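Local structure of formiminoglutamase (Trypanosoma cruzi, 4MYK) at residues E28-V33 / K82-G87; D244-S249 / Y289-V294. The protein hydrolyses N-formimino-L-glutamate to L-glutamate and formamide, as an arginase-like metalloenzyme with two manganese ions in its active site. The protein carries 1 engineered substitution. One frame throughout, in Å; residues are numbered along the deposited sequence.

Contact 1: E28-V33 / K82-G87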
loop_
_atom_site.group_PDB
_atom_site.type_symbol
_atom_site.label_atom_id
_atom_site.label_comp_id
_atom_site.label_asym_id
_atom_site.label_seq_id
_atom_site.Cartn_x
_atom_site.Cartn_y
_atom_site.Cartn_z
ATOM N N GLU A 28 14.910 14.140 -34.909
ATOM C CA GLU A 28 14.090 13.754 -36.060
ATOM C C GLU A 28 14.118 12.245 -36.266
ATOM O O GLU A 28 13.271 11.679 -36.966
ATOM C CB GLU A 28 14.587 14.453 -37.332
ATOM C CG GLU A 28 15.077 15.871 -37.108
ATOM C CD GLU A 28 13.942 16.866 -36.928
ATOM O OE1 GLU A 28 13.022 16.882 -37.781
ATOM O OE2 GLU A 28 13.978 17.638 -35.939
ATOM N N ASP A 29 15.101 11.602 -35.643
ATOM C CA ASP A 29 15.345 10.179 -35.833
ATOM C C ASP A 29 14.791 9.322 -34.688
ATOM O O ASP A 29 14.710 8.101 -34.791
ATOM C CB ASP A 29 16.846 9.944 -36.041
ATOM C CG ASP A 29 17.348 10.542 -37.359
ATOM O OD1 ASP A 29 16.715 10.289 -38.411
ATOM O OD2 ASP A 29 18.362 11.268 -37.343
ATOM N N ALA A 30 14.397 9.980 -33.603
ATOM C CA ALA A 30 13.792 9.298 -32.464
ATOM C C ALA A 30 12.325 8.945 -32.717
ATOM O O ALA A 30 11.553 9.764 -33.228
ATOM C CB ALA A 30 13.917 10.150 -31.215
ATOM N N ASP A 31 11.950 7.721 -32.350
ATOM C CA ASP A 31 10.560 7.278 -32.412
ATOM C C ASP A 31 9.749 8.006 -31.346
ATOM O O ASP A 31 8.593 8.378 -31.562
ATOM C CB ASP A 31 10.476 5.772 -32.182
ATOM C CG ASP A 31 11.287 4.980 -33.192
ATOM O OD1 ASP A 31 10.895 4.964 -34.374
ATOM O OD2 ASP A 31 12.301 4.356 -32.803
ATOM N N ILE A 32 10.375 8.214 -30.194
ATOM C CA ILE A 32 9.701 8.829 -29.067
ATOM C C ILE A 32 10.513 10.017 -28.601
ATOM O O ILE A 32 11.739 9.920 -28.448
ATOM C CB ILE A 32 9.532 7.826 -27.892
ATOM C CG1 ILE A 32 8.629 6.656 -28.308
ATOM C CG2 ILE A 32 9.002 8.536 -26.629
ATOM C CD1 ILE A 32 8.796 5.412 -27.452
ATOM N N VAL A 33 9.829 11.135 -28.377
ATOM C CA VAL A 33 10.494 12.335 -27.878
ATOM C C VAL A 33 9.950 12.817 -26.520
ATOM O O VAL A 33 8.752 13.048 -26.365
ATOM C CB VAL A 33 10.514 13.453 -28.955
ATOM C CG1 VAL A 33 11.043 14.766 -28.383
ATOM C CG2 VAL A 33 11.368 12.999 -30.145
ATOM N N LYS A 82 14.338 4.144 -30.660
ATOM C CA LYS A 82 15.230 5.248 -30.324
ATOM C C LYS A 82 14.456 6.317 -29.587
ATOM O O LYS A 82 13.395 6.746 -30.036
ATOM C CB LYS A 82 15.911 5.842 -31.568
ATOM C CG LYS A 82 17.051 4.990 -32.113
ATOM C CD LYS A 82 17.529 5.511 -33.444
ATOM C CE LYS A 82 16.352 5.866 -34.332
ATOM N NZ LYS A 82 15.277 4.815 -34.348
ATOM N N LEU A 83 14.994 6.718 -28.439
ATOM C CA LEU A 83 14.425 7.781 -27.631
ATOM C C LEU A 83 15.274 9.029 -27.767
ATOM O O LEU A 83 16.480 8.953 -28.001
ATOM C CB LEU A 83 14.385 7.370 -26.161
ATOM C CG LEU A 83 13.173 6.617 -25.625
ATOM C CD1 LEU A 83 12.574 5.709 -26.688
ATOM C CD2 LEU A 83 13.570 5.835 -24.382
ATOM N N TYR A 84 14.642 10.184 -27.603
ATOM C CA TYR A 84 15.365 11.451 -27.579
ATOM C C TYR A 84 14.748 12.342 -26.533
ATOM O O TYR A 84 13.528 12.406 -26.400
ATOM C CB TYR A 84 15.329 12.145 -28.939
ATOM C CG TYR A 84 16.287 13.300 -29.056
ATOM C CD1 TYR A 84 15.876 14.603 -28.781
ATOM C CD2 TYR A 84 17.609 13.096 -29.444
ATOM C CE1 TYR A 84 16.758 15.677 -28.897
ATOM C CE2 TYR A 84 18.494 14.162 -29.561
ATOM C CZ TYR A 84 18.061 15.447 -29.286
ATOM O OH TYR A 84 18.934 16.504 -29.396
ATOM N N ASP A 85 15.608 13.019 -25.789
ATOM C CA ASP A 85 15.184 13.892 -24.711
ATOM C C ASP A 85 15.370 15.318 -25.202
ATOM O O ASP A 85 16.491 15.827 -25.246
ATOM C CB ASP A 85 16.045 13.597 -23.485
ATOM C CG ASP A 85 15.605 14.346 -22.258
ATOM O OD1 ASP A 85 14.730 15.229 -22.362
ATOM O OD2 ASP A 85 16.159 14.063 -21.177
ATOM N N ALA A 86 14.274 15.953 -25.599
ATOM C CA ALA A 86 14.332 17.308 -26.146
ATOM C C ALA A 86 14.506 18.410 -25.090
ATOM O O ALA A 86 14.602 19.597 -25.427
ATOM C CB ALA A 86 13.111 17.582 -26.998
ATOM N N GLY A 87 14.528 18.014 -23.817
ATOM C CA GLY A 87 14.735 18.947 -22.724
ATOM C C GLY A 87 13.470 19.580 -22.178
ATOM O O GLY A 87 12.371 19.080 -22.401
#

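Contact 2: D244-S249 / Y289-V294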
loop_
_atom_site.group_PDB
_atom_site.type_symbol
_atom_site.label_atom_id
_atom_site.label_comp_id
_atom_site.label_asym_id
_atom_site.label_seq_id
_atom_site.Cartn_x
_atom_site.Cartn_y
_atom_site.Cartn_z
ATOM N N ASP A 244 1.093 3.607 -3.012
ATOM C CA ASP A 244 2.063 3.351 -4.092
ATOM C C ASP A 244 2.705 4.632 -4.631
ATOM O O ASP A 244 3.866 4.635 -5.049
ATOM C CB ASP A 244 1.386 2.652 -5.274
ATOM C CG ASP A 244 1.143 1.204 -5.023
ATOM O OD1 ASP A 244 1.866 0.624 -4.194
ATOM O OD2 ASP A 244 0.230 0.646 -5.657
ATOM N N MET A 245 1.931 5.711 -4.644
ATOM C CA MET A 245 2.333 6.926 -5.326
ATOM C C MET A 245 2.105 8.139 -4.425
ATOM O O MET A 245 1.199 8.928 -4.666
ATOM C CB MET A 245 1.537 7.049 -6.627
ATOM C CG MET A 245 2.085 8.040 -7.642
ATOM S SD MET A 245 3.779 7.650 -8.090
ATOM C CE MET A 245 3.774 8.075 -9.830
ATOM N N PRO A 246 2.918 8.276 -3.362
ATOM C CA PRO A 246 2.730 9.391 -2.417
ATOM C C PRO A 246 3.254 10.756 -2.911
ATOM O O PRO A 246 2.808 11.793 -2.414
ATOM C CB PRO A 246 3.493 8.935 -1.168
ATOM C CG PRO A 246 4.494 7.964 -1.664
ATOM C CD PRO A 246 3.866 7.269 -2.856
ATOM N N GLY A 247 4.163 10.758 -3.882
ATOM C CA GLY A 247 4.833 11.987 -4.285
ATOM C C GLY A 247 4.119 12.754 -5.380
ATOM O O GLY A 247 4.602 12.828 -6.516
ATOM N N VAL A 248 2.960 13.317 -5.036
ATOM C CA VAL A 248 2.133 14.056 -5.981
ATOM C C VAL A 248 1.571 15.227 -5.205
ATOM O O VAL A 248 1.682 15.257 -3.988
ATOM C CB VAL A 248 0.974 13.194 -6.578
ATOM C CG1 VAL A 248 1.516 11.946 -7.267
ATOM C CG2 VAL A 248 -0.032 12.816 -5.515
ATOM N N SER A 249 0.995 16.203 -5.895
ATOM C CA SER A 249 0.552 17.429 -5.230
ATOM C C SER A 249 -0.737 17.173 -4.451
ATOM O O SER A 249 -0.947 17.728 -3.374
ATOM C CB SER A 249 0.359 18.567 -6.248
ATOM O OG SER A 249 1.445 18.626 -7.174
ATOM N N TYR A 289 11.693 9.708 -3.719
ATOM C CA TYR A 289 12.376 8.501 -4.213
ATOM C C TYR A 289 11.445 7.450 -4.856
ATOM O O TYR A 289 11.652 7.043 -6.001
ATOM C CB TYR A 289 13.248 7.863 -3.122
ATOM C CG TYR A 289 14.272 6.908 -3.695
ATOM C CD1 TYR A 289 15.505 7.371 -4.137
ATOM C CD2 TYR A 289 13.998 5.544 -3.830
ATOM C CE1 TYR A 289 16.448 6.508 -4.681
ATOM C CE2 TYR A 289 14.939 4.670 -4.373
ATOM C CZ TYR A 289 16.163 5.162 -4.795
ATOM O OH TYR A 289 17.109 4.315 -5.336
ATOM N N ARG A 290 10.417 7.036 -4.117
ATOM C CA ARG A 290 9.531 5.960 -4.540
ATOM C C ARG A 290 8.649 6.361 -5.712
ATOM O O ARG A 290 8.372 5.559 -6.625
ATOM C CB ARG A 290 8.645 5.531 -3.371
ATOM C CG ARG A 290 9.385 4.887 -2.201
ATOM C CD ARG A 290 8.433 4.535 -1.053
ATOM N NE ARG A 290 7.384 3.588 -1.435
ATOM C CZ ARG A 290 6.073 3.776 -1.240
ATOM N NH1 ARG A 290 5.617 4.877 -0.658
ATOM N NH2 ARG A 290 5.206 2.851 -1.627
ATOM N N SER A 291 8.189 7.606 -5.675
ATOM C CA SER A 291 7.193 8.076 -6.630
ATOM C C SER A 291 7.775 8.340 -8.028
ATOM O O SER A 291 7.179 7.968 -9.033
ATOM C CB SER A 291 6.462 9.289 -6.055
ATOM O OG SER A 291 5.932 8.962 -4.778
ATOM N N PRO A 292 8.950 8.979 -8.091
ATOM C CA PRO A 292 9.658 9.119 -9.371
ATOM C C PRO A 292 10.010 7.782 -10.031
ATOM O O PRO A 292 9.973 7.676 -11.253
ATOM C CB PRO A 292 10.920 9.884 -8.976
ATOM C CG PRO A 292 10.467 10.722 -7.808
ATOM C CD PRO A 292 9.534 9.836 -7.042
ATOM N N ARG A 293 10.345 6.775 -9.237
ATOM C CA ARG A 293 10.578 5.440 -9.785
ATOM C C ARG A 293 9.318 4.915 -10.462
ATOM O O ARG A 293 9.371 4.371 -11.555
ATOM C CB ARG A 293 11.065 4.464 -8.706
ATOM C CG ARG A 293 12.428 4.818 -8.121
ATOM C CD ARG A 293 12.967 3.720 -7.212
ATOM N NE ARG A 293 13.133 2.451 -7.924
ATOM C CZ ARG A 293 14.308 1.918 -8.242
ATOM N NH1 ARG A 293 15.433 2.537 -7.911
ATOM N NH2 ARG A 293 14.363 0.764 -8.888
ATOM N N VAL A 294 8.174 5.083 -9.811
ATOM C CA VAL A 294 6.922 4.623 -10.408
ATOM C C VAL A 294 6.671 5.310 -11.750
ATOM O O VAL A 294 6.262 4.662 -12.719
ATOM C CB VAL A 294 5.726 4.839 -9.475
ATOM C CG1 VAL A 294 4.411 4.575 -10.215
ATOM C CG2 VAL A 294 5.871 3.956 -8.235
HETATM O O HOH W 1 4.567 0.239 -3.645
#

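Contact 1: E28-V33 / K82-G87
D31 and K82 are joined both through their backbones and through their side chains, just where two strands start to pair at the edge of the parallel sheet of the arginase/deacetylase α/β fold. D31 N donates to K82 O (2.9 Å, N-H...O 130°), and D31 OD2 takes K82 N in return (3.0 Å, 164°) with its anti lone pair, the one turned from the other carboxylate oxygen. CG lies beside D31's own backbone N (chi1 -58°), which lets the carboxylate reach K82 N while the backbone N-H serves K82 O. Bends at chi3 and chi4 bring K82 NZ back to the same OD2 in a weak, long salt bridge (NZ to OD2 3.4 Å). K82 O also receives a weak bond from I32 N. Beyond this start the parallel ladder runs on: Y84 N donates to I32 O (3.0 Å) from nearly straight ahead of the carbonyl, and V33 CA-H points at Y84 O (3.4 Å). The side chains of I32 and L83 lie side by side, their CD1 atoms meeting, on the face covered by F299, F302 and F306 of helix 290-306. The other face carries V33 and Y84. Strand 114-119 flanks strand 32-37 on its far side. Packing is tight between A30 CB and Y84 CB, 3.3 Å apart, while farther along V33 CG1 rests on A86 CB at 3.8 Å.

Contact 2: D244-S249 / Y289-V294
The guanidinium of R290 has D244 O over one face, with water 1 in its plane at the edge and P246 reaching it obliquely. NH2 stands 4.1 Å from D244 O, and P246 CG comes to 3.4 Å from NH1, the proline ring and the arginine chain crossing at about a right angle. Water 1 links the two segments, donating to D244 OD1 (2.8 Å) and accepting weakly from R290 NH2; the other carboxylate oxygen, D244 OD2, accepts from A258 N. The stronger partners of the arginine lie outside: NH2 donates to S243 O, and NE bonds S242 OG of the second subunit. Deeper in, G247 N, at the centre of an inverse gamma turn, donates to S291 OG (2.7 Å, 137°), which is also bonded to E287 OE1. Lacking a side chain, G247 lets S291 CB approach to 3.6 Å from its CA. M245 folds back at chi2 and chi3 to place CE 3.6 Å from V294 CG1 and 3.5 Å from S291 O, at the first turn of helix 290-306. The loop follows the strand bearing the manganese ligand D236, and the side chain of M245 lies about 7 Å from that of the ligand D238. Because S291 OG takes the N-H of G247, its own proton is presumably left for the carboxylate of E287, while the charge of R290 is spread over S243 O, the water and S242 OG of the second subunit.

Contact 1 closes before contact 2 opens along the chain; their centres are 25 Å apart and their nearest atoms about 13 Å, without touching. Helix 290-306 joins them: its first turn packs on the loop 244-249, and its later residues F299, F302 and F306 lie over the edge of the parallel sheet where strands 32-37 and 83-88 begin. Contact 1 lies at the outer edge of the sheet, away from the annotated sites, whereas contact 2 belongs to the loop after strand 231-236: the strand ends with the manganese ligand D236, and the ligand D238 follows in the loop. A disulfide between C43, beyond strand 32-37, and C250, directly after 244-249, adds a covalent tie between the two regions of chain.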